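Local coordinates for putative exported protein (Bacteroides fragilis NCTC 9343, PDB 3IEE), which is of unknown function but folds as an alpha-helical protein that is probably exported, perhaps as a lipoprotein, at residues A[139-144]-A[189-194]; A[179-184]-A[208-213]; A[183-188]-A[238-243]; A[248-251]-A[256-259]. All coordinates share one frame; numbering follows the deposited sequence. Where two conformers were deposited one is given.

The N-terminal part includes the long helices 87-119 and 123-162; four helices follow. Contact 1 opens on helix 123-162 and closes just after helix 169-189. It ties the earlier helices to the C-terminal ones. Contacts 2 and 3 both start on helix 169-189, so each crosses contact 1. Contact 2 closes first, on helix 197-215. Contact 3 starts from the same stretch and closes farther along the chain, on helix 224-247. Their centres are about 9 Å apart, and Met182 packs on Phe240 between them. Contact 4 follows in series and closes the short loop into helix 255-268. There Asp257 and Tyr258 pack back on Tyr189 and Ala190 of contact 1.

Contact 1: residues A[139-144]-A[189-194]; sequences QMSEYK and YARKHR. With EDO (1,2-ethanediol), chain E.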
loop_
_atom_site.group_PDB
_atom_site.type_symbol
_atom_site.label_atom_id
_atom_site.label_comp_id
_atom_site.label_asym_id
_atom_site.label_seq_id
_atom_site.Cartn_x
_atom_site.Cartn_y
_atom_site.Cartn_z
ATOM N N GLN A 139 12.455 0.237 -4.115
ATOM C CA GLN A 139 11.975 -0.303 -5.379
ATOM C C GLN A 139 10.749 -1.167 -5.161
ATOM O O GLN A 139 9.798 -1.012 -5.911
ATOM C CB GLN A 139 13.026 -1.121 -6.091
ATOM C CG GLN A 139 14.089 -0.240 -6.678
ATOM C CD GLN A 139 15.266 -1.032 -7.213
ATOM O OE1 GLN A 139 16.396 -0.546 -7.209
ATOM N NE2 GLN A 139 15.008 -2.240 -7.693
HETATM N N MSE A 140 10.810 -2.084 -4.180
HETATM C CA MSE A 140 9.650 -2.988 -3.854
HETATM C C MSE A 140 8.427 -2.139 -3.601
HETATM O O MSE A 140 7.337 -2.374 -4.151
HETATM C CB MSE A 140 9.974 -3.904 -2.651
HETATM C CG MSE A 140 11.038 -4.959 -2.984
HETATM SE SE MSE A 140 11.711 -5.730 -1.325
HETATM C CE MSE A 140 10.068 -6.351 -0.635
ATOM N N SER A 141 8.611 -1.084 -2.834
ATOM C CA SER A 141 7.482 -0.263 -2.446
ATOM C C SER A 141 6.954 0.532 -3.634
ATOM O O SER A 141 5.764 0.717 -3.797
ATOM C CB SER A 141 7.893 0.676 -1.330
ATOM O OG SER A 141 7.945 -0.074 -0.130
ATOM N N GLU A 142 7.865 0.906 -4.504
ATOM C CA GLU A 142 7.487 1.651 -5.712
ATOM C C GLU A 142 6.698 0.778 -6.696
ATOM O O GLU A 142 5.657 1.204 -7.254
ATOM C CB GLU A 142 8.724 2.250 -6.384
ATOM C CG GLU A 142 9.178 3.532 -5.727
ATOM C CD GLU A 142 10.426 4.154 -6.363
ATOM O OE1 GLU A 142 11.078 3.483 -7.201
ATOM O OE2 GLU A 142 10.766 5.316 -5.988
ATOM N N TYR A 143 7.178 -0.435 -6.921
ATOM C CA TYR A 143 6.430 -1.363 -7.779
ATOM C C TYR A 143 5.008 -1.613 -7.249
ATOM O O TYR A 143 4.010 -1.610 -8.012
ATOM C CB TYR A 143 7.139 -2.696 -7.870
ATOM C CG TYR A 143 8.402 -2.764 -8.702
ATOM C CD1 TYR A 143 8.370 -2.442 -10.061
ATOM C CD2 TYR A 143 9.587 -3.237 -8.143
ATOM C CE1 TYR A 143 9.497 -2.573 -10.840
ATOM C CE2 TYR A 143 10.717 -3.337 -8.906
ATOM C CZ TYR A 143 10.663 -3.011 -10.243
ATOM O OH TYR A 143 11.797 -3.100 -11.002
ATOM N N LYS A 144 4.894 -1.771 -5.922
ATOM C CA LYS A 144 3.607 -2.007 -5.274
ATOM C C LYS A 144 2.657 -0.803 -5.517
ATOM O O LYS A 144 1.502 -0.948 -5.942
ATOM C CB LYS A 144 3.843 -2.211 -3.795
ATOM C CG LYS A 144 2.594 -2.244 -2.928
ATOM C CD LYS A 144 2.885 -2.768 -1.542
ATOM C CE LYS A 144 1.705 -2.663 -0.545
ATOM N NZ LYS A 144 2.040 -3.219 0.814
ATOM N N TYR A 189 4.381 6.243 4.679
ATOM C CA TYR A 189 4.838 6.626 6.017
ATOM C C TYR A 189 5.742 5.518 6.612
ATOM O O TYR A 189 6.679 5.797 7.335
ATOM C CB TYR A 189 3.682 7.002 6.959
ATOM C CG TYR A 189 4.245 7.434 8.288
ATOM C CD1 TYR A 189 4.919 8.659 8.426
ATOM C CD2 TYR A 189 4.253 6.581 9.379
ATOM C CE1 TYR A 189 5.519 9.014 9.643
ATOM C CE2 TYR A 189 4.866 6.924 10.555
ATOM C CZ TYR A 189 5.493 8.130 10.700
ATOM O OH TYR A 189 6.119 8.481 11.892
ATOM N N ALA A 190 5.412 4.269 6.323
ATOM C CA ALA A 190 6.203 3.129 6.806
ATOM C C ALA A 190 7.635 3.003 6.276
ATOM O O ALA A 190 8.374 2.108 6.735
ATOM C CB ALA A 190 5.444 1.808 6.528
ATOM N N ARG A 191 8.027 3.838 5.321
ATOM C CA ARG A 191 9.387 3.781 4.741
ATOM C C ARG A 191 10.362 4.498 5.704
ATOM O O ARG A 191 10.896 5.564 5.381
ATOM C CB ARG A 191 9.431 4.366 3.316
ATOM C CG ARG A 191 8.386 3.826 2.320
ATOM C CD ARG A 191 8.830 3.918 0.825
ATOM N NE ARG A 191 7.735 4.060 -0.160
ATOM C CZ ARG A 191 7.904 4.037 -1.493
ATOM N NH1 ARG A 191 9.129 3.837 -1.990
ATOM N NH2 ARG A 191 6.856 4.160 -2.352
ATOM N N LYS A 192 10.562 3.895 6.886
ATOM C CA LYS A 192 11.379 4.416 7.979
ATOM C C LYS A 192 12.738 4.929 7.534
ATOM O O LYS A 192 13.202 5.969 7.986
ATOM C CB LYS A 192 11.555 3.292 9.012
ATOM C CG LYS A 192 12.536 3.499 10.073
ATOM C CD LYS A 192 12.496 2.342 11.082
ATOM C CE LYS A 192 13.598 2.521 12.111
ATOM N NZ LYS A 192 13.437 1.568 13.219
ATOM N N HIS A 193 13.377 4.169 6.656
ATOM C CA HIS A 193 14.746 4.445 6.251
ATOM C C HIS A 193 14.914 5.373 5.065
ATOM O O HIS A 193 16.013 5.836 4.828
ATOM C CB HIS A 193 15.471 3.130 6.032
ATOM C CG HIS A 193 15.539 2.289 7.268
ATOM N ND1 HIS A 193 14.730 1.191 7.453
ATOM C CD2 HIS A 193 16.313 2.380 8.376
ATOM C CE1 HIS A 193 14.990 0.651 8.630
ATOM N NE2 HIS A 193 15.942 1.354 9.212
ATOM N N ARG A 194 13.863 5.617 4.293
ATOM C CA ARG A 194 13.976 6.555 3.189
ATOM C C ARG A 194 12.676 7.288 2.904
ATOM O O ARG A 194 12.147 7.301 1.810
ATOM C CB ARG A 194 14.522 5.910 1.933
ATOM C CG ARG A 194 14.937 6.979 0.902
ATOM C CD ARG A 194 15.304 6.363 -0.407
ATOM N NE ARG A 194 16.460 5.506 -0.247
ATOM C CZ ARG A 194 17.026 4.816 -1.234
ATOM N NH1 ARG A 194 16.518 4.851 -2.470
ATOM N NH2 ARG A 194 18.090 4.067 -0.966
HETATM C C1 EDO E . 9.184 2.569 -9.959
HETATM O O1 EDO E . 8.771 3.202 -11.179
HETATM C C2 EDO E . 9.985 1.289 -10.201
HETATM O O2 EDO E . 10.825 1.009 -9.067
#
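Arg191 reaches over Ser141 and lays the face of its guanidinium on that residue's CB. The arginine is the centre of an inverse gamma turn just after helix 169-189, and the serine sits on helix 123-162. The contact therefore joins a loop to the side of a long helix near the protein surface. Before the arginine, Ala190 faces elsewhere: its O takes a hydrogen bond from Asn47 ND2.

Arg191 has two conformers. In the one described, its chain runs extended from CG to NE, with chi2 at -154°, and this carries the flat group across to the helix. Ser141 CB lies 3.3 Å above the guanidinium plane, over its centre. The closest atom pair is Ser141 CB and Arg191 CZ, at 3.4 Å. Glu142 approaches differently. Its CG meets the guanidinium at the edge, in plane, 3.7 Å from Arg191 NH1. The carboxylate is turned 72° from the guanidinium. Glu142 OE2 stays 4.6 Å from Arg191 NH1, too far for a salt bridge, though the opposite charges may still attract.

Arg191 also begins a type I beta turn. Within it, Lys192 NZ forms a salt bridge with Asp51, and His193 NE2 makes a weak hydrogen bond to the same residue. Arg194 closes the turn, and its N is bonded to Arg191 O at 3.2 Å.

The carboxylate of Glu142 has a partner in a 1,2-ethanediol, probably from the crystallisation liquor. The diol O2 gives a hydrogen bond to Glu142 OE1 at 3.1 Å and lies over the centre of the Tyr143 ring.

Contact 2: residues A[179-184]-A[208-213]; sequences SSTMQS and TKQLDA. With EDO (1,2-ethanediol), chain H.
Thr181 and Gln210 meet through one short hydrogen bond. Thr181 OG1 donates to Gln210 OE1 at 2.6 Å. The hydroxyl lies in the carbonyl plane, on a lone pair of OE1, with a C=O...donor angle of 112°. It thus comes in from the side of the oxygen. Thr181 CB also lies 3.4 Å from Gln210 OE1. The two side chains meet head-on across the gap.

Gln210 spans most of that gap, because its chain is extended beyond CG (chi2 160°). Thr181 needs no such reach. Its OG1 sits beside the backbone N, opposite the carbonyl carbon. There it is also within bonding distance of Lys177 O, so its one hydrogen must be shared or serve one oxygen at a time.

The two helices, 169-189 and 197-215, run roughly antiparallel and form a helical hairpin. The closest CA pair, Thr181 CA and Gln210 CA, is 9.1 Å apart. Further out, Thr181 rests on Leu207, and Gln210 packs on Lys177 and Met178.

Ser180 marks another side of helix 169-189. A 1,2-ethanediol, probably from the crystallisation liquor, bonds there through O1 to Ser180 O. Its O2 pairs with Ser180 OG at 3.1 Å.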
loop_
_atom_site.group_PDB
_atom_site.type_symbol
_atom_site.label_atom_id
_atom_site.label_comp_id
_atom_site.label_asym_id
_atom_site.label_seq_id
_atom_site.Cartn_x
_atom_site.Cartn_y
_atom_site.Cartn_z
ATOM N N SER A 179 -10.388 5.188 1.321
ATOM C CA SER A 179 -9.724 4.101 2.059
ATOM C C SER A 179 -8.417 3.697 1.340
ATOM O O SER A 179 -7.378 3.445 1.973
ATOM C CB SER A 179 -10.676 2.925 2.187
ATOM O OG SER A 179 -11.775 3.259 3.023
ATOM N N SER A 180 -8.455 3.637 0.013
ATOM C CA SER A 180 -7.222 3.355 -0.773
ATOM C C SER A 180 -6.158 4.448 -0.581
ATOM O O SER A 180 -4.975 4.169 -0.424
ATOM C CB SER A 180 -7.527 3.201 -2.267
ATOM O OG SER A 180 -8.341 2.044 -2.477
ATOM N N THR A 181 -6.585 5.704 -0.569
ATOM C CA THR A 181 -5.666 6.799 -0.415
ATOM C C THR A 181 -5.036 6.751 0.970
ATOM O O THR A 181 -3.809 6.985 1.105
ATOM C CB THR A 181 -6.326 8.193 -0.680
ATOM O OG1 THR A 181 -7.090 8.176 -1.907
ATOM C CG2 THR A 181 -5.260 9.284 -0.813
HETATM N N MSE A 182 -5.833 6.511 2.025
HETATM C CA MSE A 182 -5.278 6.369 3.387
HETATM C C MSE A 182 -4.245 5.239 3.466
HETATM O O MSE A 182 -3.175 5.409 4.070
HETATM C CB MSE A 182 -6.370 6.194 4.427
HETATM C CG MSE A 182 -7.173 7.506 4.631
HETATM SE SE MSE A 182 -8.403 7.347 6.144
HETATM C CE MSE A 182 -9.793 6.283 5.272
ATOM N N GLN A 183 -4.543 4.113 2.832
ATOM C CA GLN A 183 -3.597 2.983 2.852
ATOM C C GLN A 183 -2.307 3.336 2.116
ATOM O O GLN A 183 -1.212 2.921 2.510
ATOM C CB GLN A 183 -4.264 1.720 2.279
ATOM C CG GLN A 183 -3.446 0.466 2.438
ATOM C CD GLN A 183 -3.219 0.110 3.896
ATOM O OE1 GLN A 183 -4.172 -0.198 4.602
ATOM N NE2 GLN A 183 -1.964 0.175 4.363
ATOM N N SER A 184 -2.435 4.091 1.035
ATOM C CA SER A 184 -1.258 4.535 0.282
ATOM C C SER A 184 -0.366 5.435 1.159
ATOM O O SER A 184 0.885 5.385 1.139
ATOM C CB SER A 184 -1.687 5.293 -0.972
ATOM O OG SER A 184 -0.549 5.510 -1.739
ATOM N N THR A 208 -7.426 15.158 0.834
ATOM C CA THR A 208 -8.208 16.364 1.139
ATOM C C THR A 208 -9.204 16.724 0.008
ATOM O O THR A 208 -10.356 17.012 0.279
ATOM C CB THR A 208 -7.285 17.517 1.470
ATOM O OG1 THR A 208 -6.509 17.201 2.645
ATOM C CG2 THR A 208 -8.091 18.811 1.702
ATOM N N LYS A 209 -8.740 16.687 -1.257
ATOM C CA LYS A 209 -9.621 16.885 -2.394
ATOM C C LYS A 209 -10.749 15.862 -2.420
ATOM O O LYS A 209 -11.907 16.223 -2.698
ATOM C CB LYS A 209 -8.851 16.812 -3.715
ATOM C CG LYS A 209 -7.960 17.992 -3.953
ATOM C CD LYS A 209 -7.038 17.747 -5.196
ATOM C CE LYS A 209 -5.544 18.220 -4.968
ATOM N NZ LYS A 209 -4.449 17.144 -5.227
ATOM N N GLN A 210 -10.435 14.583 -2.136
ATOM C CA GLN A 210 -11.473 13.554 -2.078
ATOM C C GLN A 210 -12.496 13.883 -0.979
ATOM O O GLN A 210 -13.726 13.736 -1.138
ATOM C CB GLN A 210 -10.827 12.159 -1.872
ATOM C CG GLN A 210 -10.014 11.752 -3.105
ATOM C CD GLN A 210 -9.004 10.694 -2.877
ATOM O OE1 GLN A 210 -8.950 10.048 -1.828
ATOM N NE2 GLN A 210 -8.130 10.544 -3.871
ATOM N N LEU A 211 -11.993 14.303 0.179
ATOM C CA LEU A 211 -12.875 14.618 1.307
ATOM C C LEU A 211 -13.773 15.823 0.973
ATOM O O LEU A 211 -14.967 15.775 1.231
ATOM C CB LEU A 211 -12.084 14.850 2.584
ATOM C CG LEU A 211 -12.874 15.229 3.816
ATOM C CD1 LEU A 211 -13.961 14.207 4.095
ATOM C CD2 LEU A 211 -11.912 15.383 5.028
ATOM N N ASP A 212 -13.208 16.860 0.360
ATOM C CA ASP A 212 -13.984 18.039 -0.155
ATOM C C ASP A 212 -15.079 17.576 -1.126
ATOM O O ASP A 212 -16.197 17.992 -1.047
ATOM C CB ASP A 212 -13.068 19.067 -0.866
ATOM C CG ASP A 212 -12.137 19.851 0.079
ATOM O OD1 ASP A 212 -12.386 19.917 1.282
ATOM O OD2 ASP A 212 -11.148 20.442 -0.432
ATOM N N ALA A 213 -14.754 16.642 -2.030
ATOM C CA ALA A 213 -15.758 16.119 -2.955
ATOM C C ALA A 213 -16.875 15.392 -2.215
ATOM O O ALA A 213 -18.085 15.575 -2.506
ATOM C CB ALA A 213 -15.137 15.207 -3.985
HETATM C C1 EDO H . -3.639 0.496 -1.379
HETATM O O1 EDO H . -3.314 1.879 -1.651
HETATM C C2 EDO H . -5.147 0.250 -1.267
HETATM O O2 EDO H . -5.795 0.321 -2.566
#

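Contact 3: residues A[183-188]-A[238-243]; sequences QSILNL and ETFIKQ
Phe240 pushes the edge of its ring between Ile185 and Leu186. Its CG is anti to the backbone N (chi1 178°), which sends the ring toward helix 169-189. With chi2 at -92°, the ring plane is perpendicular to the plane of CA, CB and CG, and its outer rim meets the two aliphatic side chains near the ring plane.

Ile185 takes one flank. Its CD1 lies 4.1 Å from Phe240 CE1, and its CG2 lies 4.2 Å from Phe240 CZ. The isoleucine and the ring pass alongside each other, pointing opposite ways. Leu186 takes the other flank with a single methyl: its CD2 is 4.2 Å from Phe240 CE2. Leu186 CB does not point straight at helix 224-247; the CD2 end comes nearer.

These residues are buried among the four C-terminal helices. Helices 169-189 and 224-247 run in the same general direction, with Ile185 CA and Ile241 CA 9.9 Å apart. Helices 197-215 and 255-268 run the opposite way, which makes an up-down-up-down four-helix bundle. Both pack here: Ile241 touches Leu207, and Leu186 touches Leu261 and Thr262.

On another side of helix 169-189, Gln183 has two conformers. In one it bends at chi2 (63°), and NE2 donates to Asn187 OD1 at 3.0 Å. The donor stands above the carbonyl plane of Asn187 and misses its lone pairs.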
loop_
_atom_site.group_PDB
_atom_site.type_symbol
_atom_site.label_atom_id
_atom_site.label_comp_id
_atom_site.label_asym_id
_atom_site.label_seq_id
_atom_site.Cartn_x
_atom_site.Cartn_y
_atom_site.Cartn_z
ATOM N N GLN A 183 -4.543 4.113 2.832
ATOM C CA GLN A 183 -3.597 2.983 2.852
ATOM C C GLN A 183 -2.307 3.336 2.116
ATOM O O GLN A 183 -1.212 2.921 2.510
ATOM C CB GLN A 183 -4.264 1.720 2.279
ATOM C CG GLN A 183 -3.446 0.466 2.438
ATOM C CD GLN A 183 -3.219 0.110 3.896
ATOM O OE1 GLN A 183 -4.172 -0.198 4.602
ATOM N NE2 GLN A 183 -1.964 0.175 4.363
ATOM N N SER A 184 -2.435 4.091 1.035
ATOM C CA SER A 184 -1.258 4.535 0.282
ATOM C C SER A 184 -0.366 5.435 1.159
ATOM O O SER A 184 0.885 5.385 1.139
ATOM C CB SER A 184 -1.687 5.293 -0.972
ATOM O OG SER A 184 -0.549 5.510 -1.739
ATOM N N ILE A 185 -1.025 6.309 1.930
ATOM C CA ILE A 185 -0.293 7.200 2.827
ATOM C C ILE A 185 0.413 6.393 3.923
ATOM O O ILE A 185 1.611 6.628 4.252
ATOM C CB ILE A 185 -1.244 8.252 3.468
ATOM C CG1 ILE A 185 -1.711 9.264 2.384
ATOM C CG2 ILE A 185 -0.575 8.887 4.732
ATOM C CD1 ILE A 185 -2.933 10.135 2.733
ATOM N N LEU A 186 -0.299 5.422 4.495
ATOM C CA LEU A 186 0.318 4.503 5.499
ATOM C C LEU A 186 1.567 3.791 4.940
ATOM O O LEU A 186 2.630 3.746 5.594
ATOM C CB LEU A 186 -0.692 3.476 5.998
ATOM C CG LEU A 186 -1.842 4.035 6.859
ATOM C CD1 LEU A 186 -2.853 2.931 7.106
ATOM C CD2 LEU A 186 -1.335 4.659 8.140
ATOM N N ASN A 187 1.432 3.251 3.748
ATOM C CA ASN A 187 2.541 2.527 3.089
ATOM C C ASN A 187 3.761 3.409 2.817
ATOM O O ASN A 187 4.919 2.943 2.907
ATOM C CB ASN A 187 2.086 1.830 1.775
ATOM C CG ASN A 187 1.000 0.773 1.997
ATOM O OD1 ASN A 187 0.768 0.316 3.112
ATOM N ND2 ASN A 187 0.305 0.433 0.923
ATOM N N LEU A 188 3.540 4.691 2.475
ATOM C CA LEU A 188 4.659 5.656 2.352
ATOM C C LEU A 188 5.252 5.981 3.701
ATOM O O LEU A 188 6.483 6.018 3.865
ATOM C CB LEU A 188 4.245 6.974 1.664
ATOM C CG LEU A 188 3.868 7.001 0.180
ATOM C CD1 LEU A 188 2.976 8.240 -0.123
ATOM C CD2 LEU A 188 5.087 6.944 -0.758
ATOM N N GLU A 238 -11.096 13.139 8.213
ATOM C CA GLU A 238 -10.608 14.442 8.590
ATOM C C GLU A 238 -9.622 14.357 9.776
ATOM O O GLU A 238 -8.556 14.985 9.759
ATOM C CB GLU A 238 -11.778 15.355 8.842
ATOM C CG GLU A 238 -11.341 16.789 9.139
ATOM C CD GLU A 238 -12.361 17.834 8.819
ATOM O OE1 GLU A 238 -13.372 17.550 8.178
ATOM O OE2 GLU A 238 -12.137 18.997 9.232
ATOM N N THR A 239 -9.959 13.551 10.778
ATOM C CA THR A 239 -9.036 13.299 11.898
ATOM C C THR A 239 -7.712 12.713 11.424
ATOM O O THR A 239 -6.621 13.084 11.895
ATOM C CB THR A 239 -9.720 12.342 12.894
ATOM O OG1 THR A 239 -10.865 13.031 13.412
ATOM C CG2 THR A 239 -8.799 11.894 14.040
ATOM N N PHE A 240 -7.814 11.786 10.492
ATOM C CA PHE A 240 -6.628 11.139 9.922
ATOM C C PHE A 240 -5.725 12.156 9.196
ATOM O O PHE A 240 -4.510 12.190 9.397
ATOM C CB PHE A 240 -7.067 10.037 8.981
ATOM C CG PHE A 240 -5.936 9.330 8.311
ATOM C CD1 PHE A 240 -5.439 9.743 7.061
ATOM C CD2 PHE A 240 -5.407 8.208 8.884
ATOM C CE1 PHE A 240 -4.386 9.023 6.416
ATOM C CE2 PHE A 240 -4.383 7.516 8.268
ATOM C CZ PHE A 240 -3.889 7.898 7.047
ATOM N N ILE A 241 -6.340 12.992 8.366
ATOM C CA ILE A 241 -5.596 14.029 7.654
ATOM C C ILE A 241 -4.836 14.912 8.635
ATOM O O ILE A 241 -3.643 15.211 8.449
ATOM C CB ILE A 241 -6.522 14.880 6.777
ATOM C CG1 ILE A 241 -7.105 14.076 5.592
ATOM C CG2 ILE A 241 -5.817 16.221 6.298
ATOM C CD1 ILE A 241 -8.259 14.806 4.951
ATOM N N LYS A 242 -5.512 15.324 9.692
ATOM C CA LYS A 242 -4.907 16.208 10.692
ATOM C C LYS A 242 -3.741 15.493 11.436
ATOM O O LYS A 242 -2.703 16.114 11.721
ATOM C CB LYS A 242 -5.968 16.757 11.643
ATOM C CG LYS A 242 -6.874 17.769 10.933
ATOM C CD LYS A 242 -7.901 18.556 11.813
ATOM C CE LYS A 242 -9.094 17.728 12.256
ATOM N NZ LYS A 242 -10.276 18.556 12.729
ATOM N N GLN A 243 -3.918 14.221 11.742
ATOM C CA GLN A 243 -2.859 13.433 12.396
ATOM C C GLN A 243 -1.641 13.297 11.464
ATOM O O GLN A 243 -0.507 13.391 11.914
ATOM C CB GLN A 243 -3.378 12.051 12.773
ATOM C CG GLN A 243 -4.343 12.010 13.962
ATOM C CD GLN A 243 -4.558 10.551 14.453
ATOM O OE1 GLN A 243 -4.231 9.565 13.755
ATOM N NE2 GLN A 243 -5.064 10.419 15.662
#

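Contact 4: residues A[248-251]-A[256-259]; sequences REKG and ADYD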
loop_
_atom_site.group_PDB
_atom_site.type_symbol
_atom_site.label_atom_id
_atom_site.label_comp_id
_atom_site.label_asym_id
_atom_site.label_seq_id
_atom_site.Cartn_x
_atom_site.Cartn_y
_atom_site.Cartn_z
ATOM N N ARG A 248 3.886 14.723 10.131
ATOM C CA ARG A 248 4.785 15.359 9.166
ATOM C C ARG A 248 5.555 16.590 9.671
ATOM O O ARG A 248 6.541 17.042 9.022
ATOM C CB ARG A 248 4.029 15.692 7.877
ATOM C CG ARG A 248 3.980 14.493 6.953
ATOM C CD ARG A 248 5.357 14.250 6.251
ATOM N NE ARG A 248 5.759 15.316 5.346
ATOM C CZ ARG A 248 6.959 15.900 5.286
ATOM N NH1 ARG A 248 7.956 15.522 6.061
ATOM N NH2 ARG A 248 7.144 16.822 4.358
ATOM N N GLU A 249 5.155 17.160 10.818
ATOM C CA GLU A 249 5.954 18.198 11.480
ATOM C C GLU A 249 7.123 17.647 12.314
ATOM O O GLU A 249 7.983 18.402 12.785
ATOM C CB GLU A 249 5.065 19.078 12.370
ATOM C CG GLU A 249 3.992 19.816 11.642
ATOM C CD GLU A 249 3.080 20.548 12.629
ATOM O OE1 GLU A 249 3.599 21.151 13.587
ATOM O OE2 GLU A 249 1.867 20.517 12.423
ATOM N N LYS A 250 7.110 16.341 12.547
ATOM C CA LYS A 250 8.155 15.654 13.268
ATOM C C LYS A 250 9.263 15.181 12.321
ATOM O O LYS A 250 9.037 15.008 11.124
ATOM C CB LYS A 250 7.597 14.445 13.999
ATOM C CG LYS A 250 6.469 14.772 14.969
ATOM C CD LYS A 250 5.951 13.425 15.494
ATOM C CE LYS A 250 5.213 13.517 16.696
ATOM N NZ LYS A 250 4.964 12.113 17.233
ATOM N N GLY A 251 10.467 14.967 12.864
ATOM C CA GLY A 251 11.665 14.782 12.020
ATOM C C GLY A 251 12.120 13.341 11.751
ATOM O O GLY A 251 13.179 13.113 11.119
ATOM N N ALA A 256 5.256 4.229 16.941
ATOM C CA ALA A 256 4.087 4.742 17.699
ATOM C C ALA A 256 3.203 5.603 16.768
ATOM O O ALA A 256 1.963 5.563 16.843
ATOM C CB ALA A 256 4.503 5.528 18.859
ATOM N N ASP A 257 3.874 6.440 15.976
ATOM C CA ASP A 257 3.170 7.291 15.001
ATOM C C ASP A 257 2.498 6.434 13.930
ATOM O O ASP A 257 1.328 6.664 13.607
ATOM C CB ASP A 257 4.127 8.321 14.406
ATOM C CG ASP A 257 4.458 9.454 15.392
ATOM O OD1 ASP A 257 3.662 9.732 16.306
ATOM O OD2 ASP A 257 5.512 10.080 15.244
ATOM N N TYR A 258 3.208 5.430 13.406
ATOM C CA TYR A 258 2.628 4.557 12.407
ATOM C C TYR A 258 1.391 3.857 12.906
ATOM O O TYR A 258 0.366 3.815 12.243
ATOM C CB TYR A 258 3.636 3.525 11.905
ATOM C CG TYR A 258 3.039 2.585 10.855
ATOM C CD1 TYR A 258 2.962 2.950 9.497
ATOM C CD2 TYR A 258 2.581 1.329 11.207
ATOM C CE1 TYR A 258 2.460 2.079 8.554
ATOM C CE2 TYR A 258 2.052 0.448 10.246
ATOM C CZ TYR A 258 2.003 0.844 8.914
ATOM O OH TYR A 258 1.434 -0.030 7.988
ATOM N N ASP A 259 1.506 3.319 14.120
ATOM C CA ASP A 259 0.426 2.588 14.731
ATOM C C ASP A 259 -0.738 3.556 15.071
ATOM O O ASP A 259 -1.897 3.178 14.997
ATOM C CB ASP A 259 0.947 1.899 15.976
ATOM C CG ASP A 259 1.941 0.773 15.650
ATOM O OD1 ASP A 259 2.050 0.317 14.459
ATOM O OD2 ASP A 259 2.617 0.368 16.615
#
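Lys250 and Asp257 are brought together by similar first torsions. In Lys250, CG lies beside the backbone N, opposite the carbonyl carbon (chi1 -57°), and the chain is extended from there to the ammonium group. In Asp257, CG takes the matching place (chi1 -74°), and this presents the carboxylate to the loop. The two side chains reach toward each other and meet at their charged ends.

Lys250 NZ sits in the fork of the carboxylate. It is 2.9 Å from Asp257 OD1 and 2.9 Å from Asp257 OD2. Both oxygens use their syn lone pairs, each on the side of the other oxygen. This is a symmetric, two-pronged salt bridge. NZ is bonded to both oxygens, possibly through one forked N-H. The lysine chain leans to one side of the fork, since its CD lies 3.4 Å from Asp257 OD2.

The backbones stay well apart, with Lys250 CA and Asp257 CA 9.9 Å from each other. The salt bridge spans the connection between helices 224-247 and 255-268. Lys250 is in the loop, and Asp257 is in the first turn of the second helix. The Asp257 N is bonded to Ser254 OG in the same connection. Asp257 is buried, and its CB side packs against Tyr189 of helix 169-189.

Lys250 itself is exposed, so the pair joins a surface ammonium to a largely covered carboxylate. NZ lies almost straight beyond Asp257 CG, so the ammonium is held head-on by both oxygens. The nearby positive charge probably helps to keep Asp257 ionised despite its burial.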